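Local structure of Endonuclease/exonuclease/phosphatase (4RUW) at residues H98-G103 against L135-A140. The protein belongs to the endonuclease/exonuclease/phosphatase family and joins a DNase I-like domain that carries a zinc ion to an Ig-like domain. Sequence-based numbering, arbitrary orientation.
With ZN (zinc ion), chain B.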
loop_
_atom_site.group_PDB
_atom_site.type_symbol
_atom_site.label_atom_id
_atom_site.label_comp_id
_atom_site.label_asym_id
_atom_site.label_seq_id
_atom_site.Cartn_x
_atom_site.Cartn_y
_atom_site.Cartn_z
ATOM N N HIS A 98 17.436 7.987 7.720
ATOM C CA HIS A 98 17.984 9.311 8.011
ATOM C C HIS A 98 19.264 9.590 7.245
ATOM O O HIS A 98 20.034 8.683 6.917
ATOM C CB HIS A 98 18.235 9.521 9.510
ATOM C CG HIS A 98 16.995 9.870 10.276
ATOM N ND1 HIS A 98 17.048 10.445 11.533
ATOM C CD2 HIS A 98 15.690 9.725 9.957
ATOM C CE1 HIS A 98 15.794 10.642 11.947
ATOM N NE2 HIS A 98 14.967 10.215 11.021
ATOM N N ARG A 99 19.478 10.866 6.959
ATOM C CA ARG A 99 20.748 11.317 6.446
ATOM C C ARG A 99 21.128 12.516 7.304
ATOM O O ARG A 99 20.641 13.632 7.091
ATOM C CB ARG A 99 20.639 11.672 4.963
ATOM C CG ARG A 99 21.955 12.105 4.347
ATOM C CD ARG A 99 22.024 11.765 2.873
ATOM N NE ARG A 99 21.217 12.656 2.047
ATOM C CZ ARG A 99 21.037 12.491 0.739
ATOM N NH1 ARG A 99 21.594 11.462 0.115
ATOM N NH2 ARG A 99 20.296 13.346 0.052
ATOM N N ASP A 100 21.963 12.260 8.310
ATOM C CA ASP A 100 22.241 13.228 9.374
ATOM C C ASP A 100 23.697 13.660 9.388
ATOM O O ASP A 100 24.591 12.833 9.216
ATOM C CB ASP A 100 21.991 12.623 10.758
ATOM C CG ASP A 100 20.565 12.187 10.993
ATOM O OD1 ASP A 100 19.615 12.691 10.335
ATOM O OD2 ASP A 100 20.392 11.321 11.882
ATOM N N ALA A 101 23.927 14.943 9.650
ATOM C CA ALA A 101 25.251 15.452 9.990
ATOM C C ALA A 101 25.629 14.932 11.389
ATOM O O ALA A 101 24.771 14.455 12.122
ATOM C CB ALA A 101 25.226 16.982 9.967
ATOM N N PRO A 102 26.918 15.020 11.767
ATOM C CA PRO A 102 27.310 14.571 13.109
ATOM C C PRO A 102 26.677 15.393 14.227
ATOM O O PRO A 102 26.388 16.576 14.035
ATOM C CB PRO A 102 28.830 14.773 13.115
ATOM C CG PRO A 102 29.221 14.691 11.697
ATOM C CD PRO A 102 28.090 15.326 10.931
ATOM N N GLY A 103 26.469 14.766 15.379
ATOM C CA GLY A 103 25.888 15.427 16.531
ATOM C C GLY A 103 25.255 14.408 17.453
ATOM O O GLY A 103 25.183 13.227 17.111
ATOM N N LEU A 135 15.232 17.222 12.802
ATOM C CA LEU A 135 14.353 16.452 13.662
ATOM C C LEU A 135 14.934 16.326 15.060
ATOM O O LEU A 135 16.155 16.304 15.236
ATOM C CB LEU A 135 14.143 15.050 13.083
ATOM C CG LEU A 135 13.550 14.943 11.672
ATOM C CD1 LEU A 135 14.625 15.012 10.589
ATOM C CD2 LEU A 135 12.721 13.679 11.516
ATOM N N PRO A 136 14.058 16.229 16.063
ATOM C CA PRO A 136 14.510 15.915 17.418
ATOM C C PRO A 136 15.239 14.569 17.463
ATOM O O PRO A 136 14.763 13.577 16.909
ATOM C CB PRO A 136 13.201 15.856 18.216
ATOM C CG PRO A 136 12.267 16.735 17.453
ATOM C CD PRO A 136 12.611 16.496 16.011
ATOM N N HIS A 137 16.411 14.568 18.088
ATOM C CA HIS A 137 17.186 13.364 18.353
ATOM C C HIS A 137 17.592 13.444 19.817
ATOM O O HIS A 137 18.216 14.419 20.226
ATOM C CB HIS A 137 18.456 13.337 17.502
ATOM C CG HIS A 137 18.239 12.961 16.068
ATOM N ND1 HIS A 137 17.528 13.751 15.183
ATOM C CD2 HIS A 137 18.668 11.893 15.352
ATOM C CE1 HIS A 137 17.524 13.175 13.992
ATOM N NE2 HIS A 137 18.204 12.041 14.065
ATOM N N GLU A 138 17.228 12.457 20.597
ATOM C CA GLU A 138 17.601 12.412 22.016
ATOM C C GLU A 138 17.093 13.666 22.756
ATOM O O GLU A 138 17.772 14.215 23.572
ATOM C CB GLU A 138 19.115 12.204 22.174
ATOM C CG GLU A 138 19.636 10.812 21.804
ATOM C CD GLU A 138 21.154 10.657 21.874
ATOM O OE1 GLU A 138 21.649 9.555 21.666
ATOM O OE2 GLU A 138 21.871 11.633 22.105
ATOM N N GLY A 139 15.874 14.080 22.463
ATOM C CA GLY A 139 15.231 15.144 23.212
ATOM C C GLY A 139 15.570 16.559 22.781
ATOM O O GLY A 139 15.197 17.524 23.452
ATOM N N ALA A 140 16.276 16.694 21.665
ATOM C CA ALA A 140 16.621 18.014 21.151
ATOM C C ALA A 140 16.754 17.996 19.636
ATOM O O ALA A 140 17.188 17.003 19.056
ATOM C CB ALA A 140 17.906 18.516 21.790
HETATM ZN ZN ZN B . 18.696 10.789 12.587
#
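His-98 and His-137 reach toward each other from opposite directions and meet at a zinc ion, which both bind at 2.0 Å, His-98 through ND1 and His-137 through NE2. The imidazoles come rim to rim, their planes 57° apart, and neither lies over the other's face. His-98 ND1 and His-137 NE2 are 3.2 Å apart but not hydrogen-bonded, because both bind the metal. Asp-100 adds OD2 at 1.9 Å from the zinc; its carboxylate stands nearly perpendicular to the His-137 ring, at 84°. Its chi1 of -61° sets CG anti to the carbonyl carbon and turns the carboxylate to the metal, while OD1 accepts a hydrogen bond from Ser-146 N. His-137 ND1, the nitrogen not bound to zinc, donates to Leu-135 O at 2.9 Å; the oxygen lies in the ring plane, while ND1 sits above the carbonyl plane. This second-shell bond sets the proton on ND1, leaves NE2 to bind metal and probably makes NE2 a better electron-pair donor to the zinc. Leu-135 CD2 is a nonpolar flank for the His-98 ring, 4.2 Å from its NE2. Imidazole nitrogens and a carboxylate oxygen are ligands zinc favours, the aspartate bringing a negative charge that would partly offset the metal's. With His-107 ND1 as fourth ligand, this three-histidine, one-aspartate zinc site joins the end of strand 91-98 and the loop after it to the type I' turn 137-140 in the DNase I-like domain.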